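PDB 2H1Y: malonyl coenzyme A-acyl carrier protein transacylase from Helicobacter pylori, which probably transfers the malonyl group from malonyl-CoA to the holo form of acyl carrier protein, releasing CoA and supplying malonyl-ACP for fatty acid synthesis. Local coordinates for residues S69-P74 with T126-K131; Y77-Y81 with L117-L123; Y266-K271 with L292-L296. All blocks are in the same frame, centred on the assembly; numbering follows the deposited sequence.

Interaction 1 of 3, residues S69-P74 with T126-K131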
ATOM      1  N   SER A  69       5.321  -4.182  11.455  1.00 59.62           N
ATOM      2  CA  SER A  69       4.724  -4.565  10.171  1.00 58.46           C
ATOM      3  C   SER A  69       3.468  -5.414  10.360  1.00 57.19           C
ATOM      4  O   SER A  69       2.503  -5.255   9.629  1.00 56.98           O
ATOM      5  CB  SER A  69       5.729  -5.321   9.285  1.00 58.45           C
ATOM      6  OG  SER A  69       6.774  -4.478   8.818  1.00 59.97           O
ATOM      7  N   ALA A  70       3.472  -6.299  11.354  1.00 55.93           N
ATOM      8  CA  ALA A  70       2.323  -7.171  11.582  1.00 54.97           C
ATOM      9  C   ALA A  70       1.067  -6.400  12.008  1.00 54.31           C
ATOM     10  O   ALA A  70      -0.053  -6.879  11.809  1.00 54.08           O
ATOM     11  CB  ALA A  70       2.655  -8.261  12.584  1.00 54.61           C
ATOM     12  N   TYR A  71       1.244  -5.215  12.591  1.00 53.25           N
ATOM     13  CA  TYR A  71       0.077  -4.421  12.986  1.00 52.54           C
ATOM     14  C   TYR A  71      -0.164  -3.186  12.130  1.00 51.28           C
ATOM     15  O   TYR A  71      -1.313  -2.717  11.995  1.00 51.13           O
ATOM     16  CB  TYR A  71       0.060  -4.142  14.498  1.00 53.01           C
ATOM     17  CG  TYR A  71      -0.005  -5.444  15.263  1.00 54.37           C
ATOM     18  CD1 TYR A  71      -1.226  -6.086  15.485  1.00 54.75           C
ATOM     19  CD2 TYR A  71       1.163  -6.082  15.690  1.00 55.83           C
ATOM     20  CE1 TYR A  71      -1.285  -7.302  16.159  1.00 54.79           C
ATOM     21  CE2 TYR A  71       1.117  -7.298  16.364  1.00 54.84           C
ATOM     22  CZ  TYR A  71      -0.109  -7.899  16.596  1.00 54.98           C
ATOM     23  OH  TYR A  71      -0.154  -9.104  17.274  1.00 55.27           O
ATOM     24  N   THR A  72       0.906  -2.693  11.518  1.00 49.89           N
ATOM     25  CA  THR A  72       0.795  -1.620  10.540  1.00 48.77           C
ATOM     26  C   THR A  72      -0.040  -2.029   9.320  1.00 47.55           C
ATOM     27  O   THR A  72      -1.031  -1.354   8.969  1.00 46.72           O
ATOM     28  CB  THR A  72       2.149  -1.209  10.079  1.00 48.56           C
ATOM     29  OG1 THR A  72       2.917  -0.883  11.222  1.00 49.75           O
ATOM     30  CG2 THR A  72       2.042   0.014   9.218  1.00 49.94           C
ATOM     31  N   GLN A  73       0.360  -3.144   8.699  1.00 45.90           N
ATOM     32  CA  GLN A  73      -0.299  -3.619   7.490  1.00 44.43           C
ATOM     33  C   GLN A  73      -1.838  -3.758   7.668  1.00 44.13           C
ATOM     34  O   GLN A  73      -2.596  -3.188   6.879  1.00 44.26           O
ATOM     35  CB  GLN A  73       0.412  -4.860   6.940  1.00 43.94           C
ATOM     36  CG  GLN A  73       1.887  -4.565   6.558  1.00 43.38           C
ATOM     37  CD  GLN A  73       2.530  -5.603   5.618  1.00 43.44           C
ATOM     38  OE1 GLN A  73       1.855  -6.433   5.013  1.00 40.49           O
ATOM     39  NE2 GLN A  73       3.843  -5.531   5.482  1.00 42.15           N
ATOM     40  N   PRO A  74      -2.312  -4.452   8.724  1.00 43.68           N
ATOM     41  CA  PRO A  74      -3.764  -4.483   8.927  1.00 43.45           C
ATOM     42  C   PRO A  74      -4.407  -3.184   9.412  1.00 43.15           C
ATOM     43  O   PRO A  74      -5.612  -3.002   9.223  1.00 43.60           O
ATOM     44  CB  PRO A  74      -3.955  -5.590   9.964  1.00 43.77           C
ATOM     45  CG  PRO A  74      -2.698  -5.629  10.710  1.00 43.78           C
ATOM     46  CD  PRO A  74      -1.613  -5.273   9.729  1.00 43.80           C
ATOM     47  N   THR A 126      -3.353  -9.772   6.069  1.00 52.80           N
ATOM     48  CA  THR A 126      -2.430  -8.635   6.182  1.00 52.52           C
ATOM     49  C   THR A 126      -1.529  -8.738   7.419  1.00 52.37           C
ATOM     50  O   THR A 126      -0.319  -8.531   7.322  1.00 52.23           O
ATOM     51  CB  THR A 126      -3.145  -7.245   6.117  1.00 52.51           C
ATOM     52  OG1 THR A 126      -4.202  -7.189   7.080  1.00 53.12           O
ATOM     53  CG2 THR A 126      -3.710  -6.979   4.712  1.00 51.29           C
ATOM     54  N   HIS A 127      -2.111  -9.082   8.570  1.00 52.43           N
ATOM     55  CA  HIS A 127      -1.335  -9.311   9.781  1.00 52.31           C
ATOM     56  C   HIS A 127      -0.255 -10.358   9.518  1.00 52.35           C
ATOM     57  O   HIS A 127       0.888 -10.222   9.961  1.00 52.73           O
ATOM     58  CB  HIS A 127      -2.253  -9.744  10.916  1.00 52.74           C
ATOM     59  CG  HIS A 127      -1.535 -10.230  12.140  1.00 53.92           C
ATOM     60  ND1 HIS A 127      -1.098 -11.530  12.283  1.00 54.90           N
ATOM     61  CD2 HIS A 127      -1.195  -9.597  13.287  1.00 55.57           C
ATOM     62  CE1 HIS A 127      -0.510 -11.675  13.457  1.00 55.16           C
ATOM     63  NE2 HIS A 127      -0.553 -10.516  14.087  1.00 55.28           N
ATOM     64  N   GLN A 128      -0.611 -11.385   8.755  1.00 52.10           N
ATOM     65  CA  GLN A 128       0.312 -12.467   8.448  1.00 51.61           C
ATOM     66  C   GLN A 128       1.438 -11.994   7.518  1.00 51.38           C
ATOM     67  O   GLN A 128       2.621 -12.286   7.758  1.00 51.84           O
ATOM     68  CB  GLN A 128      -0.478 -13.659   7.881  1.00 51.99           C
ATOM     69  CG  GLN A 128       0.048 -15.090   8.187  1.00 52.00           C
ATOM     70  CD  GLN A 128       0.554 -15.347   9.608  1.00 51.17           C
ATOM     71  OE1 GLN A 128       1.634 -15.904   9.781  1.00 52.32           O
ATOM     72  NE2 GLN A 128      -0.223 -14.971  10.617  1.00 50.51           N
ATOM     73  N   ARG A 129       1.079 -11.229   6.487  1.00 50.81           N
ATOM     74  CA  ARG A 129       2.050 -10.677   5.541  1.00 49.97           C
ATOM     75  C   ARG A 129       3.115  -9.882   6.280  1.00 50.96           C
ATOM     76  O   ARG A 129       4.300  -9.989   5.977  1.00 50.79           O
ATOM     77  CB  ARG A 129       1.339  -9.786   4.524  1.00 50.10           C
ATOM     78  CG  ARG A 129       2.188  -9.275   3.339  1.00 48.85           C
ATOM     79  CD  ARG A 129       1.328  -8.302   2.529  1.00 48.00           C
ATOM     80  NE  ARG A 129       1.971  -7.692   1.369  1.00 44.09           N
ATOM     81  CZ  ARG A 129       2.644  -6.539   1.374  1.00 44.25           C
ATOM     82  NH1 ARG A 129       2.809  -5.837   2.497  1.00 41.66           N
ATOM     83  NH2 ARG A 129       3.153  -6.075   0.231  1.00 42.26           N
ATOM     84  N   GLY A 130       2.687  -9.094   7.266  1.00 51.72           N
ATOM     85  CA  GLY A 130       3.624  -8.328   8.089  1.00 52.28           C
ATOM     86  C   GLY A 130       4.486  -9.218   8.967  1.00 52.83           C
ATOM     87  O   GLY A 130       5.686  -8.964   9.144  1.00 52.89           O
ATOM     88  N   LYS A 131       3.869 -10.262   9.515  1.00 53.06           N
ATOM     89  CA  LYS A 131       4.554 -11.168  10.424  1.00 53.30           C
ATOM     90  C   LYS A 131       5.617 -11.934   9.657  1.00 53.07           C
ATOM     91  O   LYS A 131       6.768 -12.061  10.115  1.00 53.26           O
ATOM     92  CB  LYS A 131       3.546 -12.131  11.037  1.00 53.90           C
ATOM     93  CG  LYS A 131       3.975 -12.731  12.334  1.00 55.75           C
ATOM     94  CD  LYS A 131       2.866 -13.595  12.943  1.00 58.75           C
ATOM     95  CE  LYS A 131       3.166 -13.887  14.417  1.00 60.11           C
ATOM     96  NZ  LYS A 131       4.612 -14.252  14.618  1.00 60.59           N
TER
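A70 and G130 bring two helices of the acyltransferase core into a close, roughly antiparallel pair: the axes of 69-74 and 126-131 approach to 6.8 Å. With no side chain on G130, S69 O can settle 3.6 Å from G130 CA, backbone nearly against backbone.

Two side-chain pairs flank this seam in different ways. Y71 and H127 run side by side, and the imidazole presents its edge to the phenol face in an offset edge-to-face pair, planes at 73°. With H127 CG anti to the backbone N (chi1 170°), the same ring also brings CD2 within 3.3 Å of A70 O.

Q73 and R129 instead cross at about a right angle. R129 NH1 donates to Q73 OE1 over 2.8 Å, almost straight at 168°; OE1 lies in the guanidinium plane, whereas NH1 stands well above the amide carbonyl plane. Q22 OE1 accepts from Q73 NE2. R129 NH2 bonds to Q259 OE1 and S104 OG; S104 lies in a GHSLG sequence, consistent with this family's nucleophile elbow, where an arginine like R129 probably receives the malonyl carboxylate. Toward P74, T126 OG1, hydrogen-bonded to A122 O and L123 O, packs 3.3 Å from P74 CB.

Interaction 2 of 3, residues Y77-Y81 with L117-L123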
ATOM      1  N   TYR A  77      -4.934  -1.341   6.167  1.00 40.92           N
ATOM      2  CA  TYR A  77      -6.100  -1.972   5.531  1.00 41.14           C
ATOM      3  C   TYR A  77      -7.403  -1.504   6.183  1.00 40.79           C
ATOM      4  O   TYR A  77      -8.386  -1.211   5.490  1.00 40.65           O
ATOM      5  CB  TYR A  77      -6.024  -3.502   5.528  1.00 41.41           C
ATOM      6  CG  TYR A  77      -7.341  -4.177   5.113  1.00 42.69           C
ATOM      7  CD1 TYR A  77      -7.799  -4.140   3.782  1.00 41.34           C
ATOM      8  CD2 TYR A  77      -8.135  -4.831   6.061  1.00 42.03           C
ATOM      9  CE1 TYR A  77      -9.003  -4.743   3.418  1.00 40.96           C
ATOM     10  CE2 TYR A  77      -9.329  -5.437   5.711  1.00 41.52           C
ATOM     11  CZ  TYR A  77      -9.765  -5.391   4.399  1.00 42.91           C
ATOM     12  OH  TYR A  77     -10.954  -6.026   4.087  1.00 43.26           O
ATOM     13  N   LEU A  78      -7.398  -1.423   7.509  1.00 40.40           N
ATOM     14  CA  LEU A  78      -8.608  -1.098   8.254  1.00 40.50           C
ATOM     15  C   LEU A  78      -9.206   0.237   7.835  1.00 40.41           C
ATOM     16  O   LEU A  78     -10.380   0.326   7.479  1.00 40.53           O
ATOM     17  CB  LEU A  78      -8.290  -1.067   9.731  1.00 40.77           C
ATOM     18  CG  LEU A  78      -9.301  -1.573  10.740  1.00 40.66           C
ATOM     19  CD1 LEU A  78      -8.852  -1.030  12.087  1.00 37.64           C
ATOM     20  CD2 LEU A  78     -10.767  -1.181  10.395  1.00 38.78           C
ATOM     21  N   VAL A  79      -8.398   1.284   7.876  1.00 40.52           N
ATOM     22  CA  VAL A  79      -8.882   2.599   7.490  1.00 40.23           C
ATOM     23  C   VAL A  79      -9.272   2.634   5.986  1.00 40.90           C
ATOM     24  O   VAL A  79     -10.344   3.158   5.625  1.00 41.46           O
ATOM     25  CB  VAL A  79      -7.884   3.690   7.908  1.00 40.38           C
ATOM     26  CG1 VAL A  79      -8.364   5.085   7.485  1.00 38.83           C
ATOM     27  CG2 VAL A  79      -7.610   3.604   9.439  1.00 40.18           C
ATOM     28  N   SER A  80      -8.450   2.053   5.114  1.00 40.62           N
ATOM     29  CA  SER A  80      -8.841   1.931   3.699  1.00 41.08           C
ATOM     30  C   SER A  80     -10.229   1.296   3.536  1.00 41.15           C
ATOM     31  O   SER A  80     -11.070   1.818   2.798  1.00 40.75           O
ATOM     32  CB  SER A  80      -7.814   1.137   2.911  1.00 40.77           C
ATOM     33  OG  SER A  80      -6.621   1.875   2.764  1.00 43.22           O
ATOM     34  N   TYR A  81     -10.460   0.192   4.257  1.00 41.53           N
ATOM     35  CA  TYR A  81     -11.734  -0.546   4.202  1.00 41.50           C
ATOM     36  C   TYR A  81     -12.872   0.363   4.597  1.00 41.47           C
ATOM     37  O   TYR A  81     -13.864   0.441   3.889  1.00 41.31           O
ATOM     38  CB  TYR A  81     -11.713  -1.787   5.108  1.00 41.10           C
ATOM     39  CG  TYR A  81     -12.912  -2.683   4.923  1.00 41.69           C
ATOM     40  CD1 TYR A  81     -14.061  -2.511   5.706  1.00 42.11           C
ATOM     41  CD2 TYR A  81     -12.913  -3.706   3.953  1.00 41.96           C
ATOM     42  CE1 TYR A  81     -15.164  -3.306   5.539  1.00 42.22           C
ATOM     43  CE2 TYR A  81     -14.028  -4.528   3.771  1.00 40.52           C
ATOM     44  CZ  TYR A  81     -15.153  -4.318   4.574  1.00 42.86           C
ATOM     45  OH  TYR A  81     -16.284  -5.105   4.438  1.00 43.32           O
ATOM     46  N   LEU A 117     -11.977 -10.779  -1.038  1.00 51.96           N
ATOM     47  CA  LEU A 117     -11.423 -10.961   0.293  1.00 52.22           C
ATOM     48  C   LEU A 117     -12.304 -10.284   1.334  1.00 52.69           C
ATOM     49  O   LEU A 117     -12.416  -9.058   1.348  1.00 52.71           O
ATOM     50  CB  LEU A 117     -10.018 -10.387   0.301  1.00 52.09           C
ATOM     51  CG  LEU A 117      -8.848 -11.128   0.913  1.00 53.00           C
ATOM     52  CD1 LEU A 117      -8.935 -12.627   0.697  1.00 53.29           C
ATOM     53  CD2 LEU A 117      -7.564 -10.563   0.310  1.00 53.15           C
ATOM     54  N   ASP A 118     -12.954 -11.095   2.177  1.00 53.45           N
ATOM     55  CA  ASP A 118     -13.819 -10.597   3.249  1.00 54.26           C
ATOM     56  C   ASP A 118     -13.024  -9.810   4.270  1.00 54.02           C
ATOM     57  O   ASP A 118     -11.806 -10.021   4.446  1.00 53.60           O
ATOM     58  CB  ASP A 118     -14.541 -11.744   3.982  1.00 54.97           C
ATOM     59  CG  ASP A 118     -15.406 -12.576   3.063  1.00 58.14           C
ATOM     60  OD1 ASP A 118     -15.953 -12.010   2.081  1.00 61.85           O
ATOM     61  OD2 ASP A 118     -15.535 -13.798   3.311  1.00 60.04           O
ATOM     62  N   PHE A 119     -13.735  -8.931   4.970  1.00 53.64           N
ATOM     63  CA  PHE A 119     -13.135  -8.119   6.012  1.00 53.31           C
ATOM     64  C   PHE A 119     -12.185  -8.884   6.943  1.00 53.51           C
ATOM     65  O   PHE A 119     -10.980  -8.609   6.947  1.00 53.47           O
ATOM     66  CB  PHE A 119     -14.198  -7.354   6.804  1.00 52.98           C
ATOM     67  CG  PHE A 119     -13.622  -6.376   7.777  1.00 51.89           C
ATOM     68  CD1 PHE A 119     -12.655  -5.457   7.367  1.00 50.61           C
ATOM     69  CD2 PHE A 119     -14.027  -6.384   9.102  1.00 51.20           C
ATOM     70  CE1 PHE A 119     -12.101  -4.573   8.256  1.00 50.89           C
ATOM     71  CE2 PHE A 119     -13.486  -5.503  10.011  1.00 51.48           C
ATOM     72  CZ  PHE A 119     -12.522  -4.579   9.586  1.00 52.62           C
ATOM     73  N   GLU A 120     -12.691  -9.840   7.721  1.00 53.99           N
ATOM     74  CA  GLU A 120     -11.817 -10.460   8.740  1.00 54.09           C
ATOM     75  C   GLU A 120     -10.740 -11.337   8.132  1.00 53.75           C
ATOM     76  O   GLU A 120      -9.657 -11.433   8.689  1.00 53.80           O
ATOM     77  CB  GLU A 120     -12.547 -11.140   9.925  1.00 54.15           C
ATOM     78  CG  GLU A 120     -13.960 -11.594   9.690  1.00 55.20           C
ATOM     79  CD  GLU A 120     -14.956 -10.450   9.702  1.00 57.09           C
ATOM     80  OE1 GLU A 120     -15.546 -10.193   8.624  1.00 57.87           O
ATOM     81  OE2 GLU A 120     -15.146  -9.815  10.768  1.00 56.37           O
ATOM     82  N   LYS A 121     -11.013 -11.922   6.971  1.00 53.82           N
ATOM     83  CA  LYS A 121      -9.985 -12.663   6.244  1.00 53.59           C
ATOM     84  C   LYS A 121      -8.840 -11.773   5.757  1.00 53.41           C
ATOM     85  O   LYS A 121      -7.673 -12.195   5.756  1.00 53.70           O
ATOM     86  CB  LYS A 121     -10.587 -13.446   5.083  1.00 53.60           C
ATOM     87  CG  LYS A 121     -11.186 -14.781   5.488  1.00 54.49           C
ATOM     88  CD  LYS A 121     -11.277 -15.723   4.281  1.00 56.50           C
ATOM     89  CE  LYS A 121     -12.052 -16.992   4.610  1.00 57.93           C
ATOM     90  NZ  LYS A 121     -13.497 -16.694   4.583  1.00 58.82           N
ATOM     91  N   ALA A 122      -9.153 -10.547   5.355  1.00 53.20           N
ATOM     92  CA  ALA A 122      -8.111  -9.645   4.860  1.00 53.27           C
ATOM     93  C   ALA A 122      -7.218  -9.133   5.989  1.00 53.39           C
ATOM     94  O   ALA A 122      -5.994  -9.057   5.831  1.00 53.03           O
ATOM     95  CB  ALA A 122      -8.714  -8.505   4.085  1.00 53.57           C
ATOM     96  N   LEU A 123      -7.832  -8.807   7.128  1.00 53.52           N
ATOM     97  CA  LEU A 123      -7.087  -8.427   8.325  1.00 53.96           C
ATOM     98  C   LEU A 123      -6.107  -9.527   8.702  1.00 54.55           C
ATOM     99  O   LEU A 123      -4.935  -9.249   9.011  1.00 54.72           O
ATOM    100  CB  LEU A 123      -8.028  -8.149   9.506  1.00 53.75           C
ATOM    101  CG  LEU A 123      -8.967  -6.938   9.433  1.00 54.37           C
ATOM    102  CD1 LEU A 123     -10.139  -7.100  10.382  1.00 54.66           C
ATOM    103  CD2 LEU A 123      -8.237  -5.622   9.712  1.00 53.80           C
TER
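Y77 meets A122 and L123 at the start of this contact between 77-81 and 117-123. A122 CB sits over one ring face, 3.3 Å from Y77 CZ, while L123 CD2 comes in at the edge, near the ring plane, and F119 CD1 lies 3.7 Å from Y77 CE2. Because Y77 CG lies anti to the backbone N (chi1 169°), the ring reaches across to the other helix and OH arrives at S112 OG of helix 105-116, its hydrogen-bond partner.

One residue on, L78 sends CD2 to the edge of the F119 ring, 3.9 Å from F119 CZ. Y81, a turn after Y77, lays its ring against the same phenylalanine: F119 CD1 stands 3.5 Å above the Y81 plane, over its centre. The planes are inclined by 34°, so the pair is neither a true stack nor a T-shape. F119 therefore touches Y77, L78 and Y81, with L123 CD1 of its own helix over one face.

Such large side chains keep the axes 10.9 Å apart at 151°, with mainly apolar and aromatic contacts between the segments. The result is an aromatic-lined antiparallel helix pair, flanked by helix 105-116, in the α/β core of the acyltransferase fold.

Interaction 3 of 3, residues Y266-K271 with L292-L296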
ATOM      1  N   TYR A 266       5.306   1.633  -8.879  1.00 42.36           N
ATOM      2  CA  TYR A 266       4.184   2.545  -8.706  1.00 41.91           C
ATOM      3  C   TYR A 266       4.106   3.614  -9.811  1.00 42.55           C
ATOM      4  O   TYR A 266       3.009   3.917 -10.316  1.00 42.69           O
ATOM      5  CB  TYR A 266       4.176   3.169  -7.299  1.00 41.04           C
ATOM      6  CG  TYR A 266       2.967   4.022  -7.092  1.00 39.75           C
ATOM      7  CD1 TYR A 266       1.739   3.461  -6.765  1.00 38.40           C
ATOM      8  CD2 TYR A 266       3.031   5.397  -7.287  1.00 40.24           C
ATOM      9  CE1 TYR A 266       0.610   4.270  -6.611  1.00 39.86           C
ATOM     10  CE2 TYR A 266       1.905   6.215  -7.136  1.00 39.65           C
ATOM     11  CZ  TYR A 266       0.705   5.647  -6.798  1.00 38.98           C
ATOM     12  OH  TYR A 266      -0.400   6.456  -6.659  1.00 40.01           O
ATOM     13  N   GLN A 267       5.264   4.170 -10.173  1.00 42.91           N
ATOM     14  CA  GLN A 267       5.408   5.064 -11.333  1.00 43.94           C
ATOM     15  C   GLN A 267       4.821   4.525 -12.655  1.00 43.91           C
ATOM     16  O   GLN A 267       3.945   5.156 -13.256  1.00 43.88           O
ATOM     17  CB  GLN A 267       6.878   5.409 -11.543  1.00 43.98           C
ATOM     18  CG  GLN A 267       7.139   6.097 -12.853  1.00 45.47           C
ATOM     19  CD  GLN A 267       8.401   6.912 -12.818  1.00 47.25           C
ATOM     20  OE1 GLN A 267       9.497   6.390 -12.593  1.00 47.62           O
ATOM     21  NE2 GLN A 267       8.259   8.201 -13.040  1.00 48.49           N
ATOM     22  N   ASP A 268       5.307   3.370 -13.101  1.00 44.03           N
ATOM     23  CA  ASP A 268       4.820   2.763 -14.347  1.00 44.53           C
ATOM     24  C   ASP A 268       3.315   2.524 -14.294  1.00 44.63           C
ATOM     25  O   ASP A 268       2.608   2.753 -15.283  1.00 44.23           O
ATOM     26  CB  ASP A 268       5.561   1.460 -14.672  1.00 44.25           C
ATOM     27  CG  ASP A 268       7.042   1.678 -14.870  1.00 45.39           C
ATOM     28  OD1 ASP A 268       7.393   2.749 -15.396  1.00 45.87           O
ATOM     29  OD2 ASP A 268       7.857   0.800 -14.489  1.00 47.67           O
ATOM     30  N   CYS A 269       2.838   2.112 -13.120  1.00 45.09           N
ATOM     31  CA  CYS A 269       1.424   1.816 -12.916  1.00 45.63           C
ATOM     32  C   CYS A 269       0.540   3.030 -13.121  1.00 46.12           C
ATOM     33  O   CYS A 269      -0.485   2.932 -13.797  1.00 45.90           O
ATOM     34  CB  CYS A 269       1.194   1.221 -11.535  1.00 45.53           C
ATOM     35  SG  CYS A 269       1.739  -0.474 -11.402  1.00 46.27           S
ATOM     36  N   VAL A 270       0.948   4.165 -12.552  1.00 46.51           N
ATOM     37  CA  VAL A 270       0.201   5.393 -12.722  1.00 47.84           C
ATOM     38  C   VAL A 270       0.239   5.840 -14.199  1.00 48.47           C
ATOM     39  O   VAL A 270      -0.802   6.103 -14.806  1.00 48.91           O
ATOM     40  CB  VAL A 270       0.649   6.508 -11.719  1.00 48.00           C
ATOM     41  CG1 VAL A 270      -0.100   7.794 -11.968  1.00 48.62           C
ATOM     42  CG2 VAL A 270       0.395   6.071 -10.295  1.00 47.15           C
ATOM     43  N   LYS A 271       1.427   5.865 -14.786  1.00 49.16           N
ATOM     44  CA  LYS A 271       1.596   6.339 -16.166  1.00 49.50           C
ATOM     45  C   LYS A 271       0.796   5.530 -17.199  1.00 49.52           C
ATOM     46  O   LYS A 271       0.029   6.093 -17.975  1.00 49.87           O
ATOM     47  CB  LYS A 271       3.080   6.398 -16.534  1.00 49.93           C
ATOM     48  CG  LYS A 271       3.886   7.422 -15.718  1.00 50.59           C
ATOM     49  CD  LYS A 271       5.201   7.798 -16.405  1.00 52.33           C
ATOM     50  CE  LYS A 271       5.874   8.996 -15.698  1.00 53.51           C
ATOM     51  NZ  LYS A 271       7.374   9.057 -15.899  1.00 55.03           N
ATOM     52  N   LEU A 292       2.847  11.403  -4.297  1.00 44.77           N
ATOM     53  CA  LEU A 292       3.550  10.787  -5.409  1.00 44.64           C
ATOM     54  C   LEU A 292       2.962  11.147  -6.772  1.00 44.67           C
ATOM     55  O   LEU A 292       3.700  11.254  -7.743  1.00 44.65           O
ATOM     56  CB  LEU A 292       3.641   9.276  -5.240  1.00 44.54           C
ATOM     57  CG  LEU A 292       4.407   8.726  -4.026  1.00 46.54           C
ATOM     58  CD1 LEU A 292       4.371   7.190  -4.006  1.00 45.63           C
ATOM     59  CD2 LEU A 292       5.876   9.235  -3.929  1.00 46.98           C
ATOM     60  N   ASN A 293       1.652  11.346  -6.845  1.00 45.07           N
ATOM     61  CA  ASN A 293       0.999  11.734  -8.098  1.00 45.71           C
ATOM     62  C   ASN A 293       1.268  13.167  -8.530  1.00 46.09           C
ATOM     63  O   ASN A 293       1.175  13.478  -9.709  1.00 46.45           O
ATOM     64  CB  ASN A 293      -0.510  11.519  -8.044  1.00 45.67           C
ATOM     65  CG  ASN A 293      -0.897  10.047  -7.953  1.00 46.89           C
ATOM     66  OD1 ASN A 293      -0.048   9.137  -7.995  1.00 47.33           O
ATOM     67  ND2 ASN A 293      -2.189   9.809  -7.810  1.00 45.66           N
ATOM     68  N   LYS A 294       1.579  14.049  -7.586  1.00 46.49           N
ATOM     69  CA  LYS A 294       1.942  15.420  -7.943  1.00 46.62           C
ATOM     70  C   LYS A 294       2.982  15.351  -9.037  1.00 47.06           C
ATOM     71  O   LYS A 294       2.847  16.023 -10.058  1.00 47.11           O
ATOM     72  CB  LYS A 294       2.516  16.190  -6.739  1.00 46.75           C
ATOM     73  CG  LYS A 294       1.497  16.609  -5.674  1.00 46.08           C
ATOM     74  CD  LYS A 294       0.264  17.281  -6.283  1.00 46.05           C
ATOM     75  CE  LYS A 294      -0.767  17.594  -5.216  1.00 46.90           C
ATOM     76  NZ  LYS A 294      -1.769  18.552  -5.736  1.00 47.83           N
ATOM     77  N   ARG A 295       3.988  14.493  -8.833  1.00 47.50           N
ATOM     78  CA  ARG A 295       5.102  14.346  -9.773  1.00 47.98           C
ATOM     79  C   ARG A 295       4.771  13.437 -10.965  1.00 47.51           C
ATOM     80  O   ARG A 295       5.568  13.310 -11.884  1.00 47.19           O
ATOM     81  CB  ARG A 295       6.359  13.796  -9.072  1.00 48.64           C
ATOM     82  CG  ARG A 295       6.652  14.290  -7.644  1.00 50.55           C
ATOM     83  CD  ARG A 295       7.432  15.608  -7.599  1.00 54.27           C
ATOM     84  NE  ARG A 295       6.507  16.701  -7.305  1.00 58.02           N
ATOM     85  CZ  ARG A 295       6.054  17.562  -8.210  1.00 59.10           C
ATOM     86  NH1 ARG A 295       6.489  17.492  -9.464  1.00 59.70           N
ATOM     87  NH2 ARG A 295       5.183  18.499  -7.858  1.00 59.11           N
ATOM     88  N   LEU A 296       3.591  12.825 -10.959  1.00 47.41           N
ATOM     89  CA  LEU A 296       3.265  11.773 -11.928  1.00 46.83           C
ATOM     90  C   LEU A 296       2.065  12.036 -12.830  1.00 46.31           C
ATOM     91  O   LEU A 296       1.901  11.371 -13.843  1.00 45.83           O
ATOM     92  CB  LEU A 296       3.021  10.473 -11.175  1.00 46.76           C
ATOM     93  CG  LEU A 296       4.253   9.787 -10.626  1.00 47.49           C
ATOM     94  CD1 LEU A 296       3.823   8.738  -9.612  1.00 47.29           C
ATOM     95  CD2 LEU A 296       5.091   9.191 -11.775  1.00 48.47           C
TER
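L292 and Y266 begin the contact between helix 266-271 and the end of helix 288-294: L292 CD1 lies 4.0 Å from Y266 CD2, meeting the ring at a slant. N171 of strand 165-172 touches both side chains.

N293 follows with the polar part of the contact. Y266 CG is anti to the backbone N (chi1 -176°), which carries the ring out toward 292-296 and its OH to the asparagine. Y266 OH donates to N293 OD1 over 3.0 Å, with a C=O...O angle of 124° and the donor tilted 23° from the carbonyl plane. Ring and amide are nearly coplanar, although the two side chains cross at about a right angle, and OD1 lies at the edge of the phenol. The second branch of the amide is held as well, ND2 being hydrogen-bonded to T301 OG1; with a partner on each branch, rotation of the amide is probably fixed. V270, one turn after Y266, places CG2 over a face of the tyrosine ring, offset toward the rim, and 3.9 Å from N293 OD1, so this buried polar link has an apolar neighbour.

L296, three residues on from N293, accounts for the largest share of the buried surface. Its N is bonded to N293 O at 2.8 Å, closing a turn, and its side chain is directed at helix 266-271. The branches then divide: CD1 packs 4.0 Å from Y266 CE2, while CD2 lies 3.9 Å from Q267 CG and 4.0 Å from K271 CE, toward the solvent side.

Y266 and N293 both rest on L18 of strand 15-19, and Y266 also on L101 of strand 99-102. The contact therefore joins two helices over the central sheet, one of them the helix of the beta-alpha-beta unit that links parallel strands 279-283 and 301-304 in this α/β fold.

Overall arrangement
After strand 15-19 and three helices, helix 69-90 supplies one side of both interaction 1 and interaction 2. The chain then passes through strand 99-102 and helix 105-116 and returns along helix 119-137. Interaction 2 closes the inner loop and interaction 1 the outer one, so the two are nested; they touch where P74 O meets L123 CD2. Interaction 3 comes later, in series with both, and closes a short loop through strand 279-283. Its centre lies about 25 Å from each of the other two centres, on the opposite side of the chain's centre. Interactions 1 and 2 thus pair helix 69-90 with helix 119-137 along two successive lengths, while interaction 3 joins two helices that rest on the central sheet.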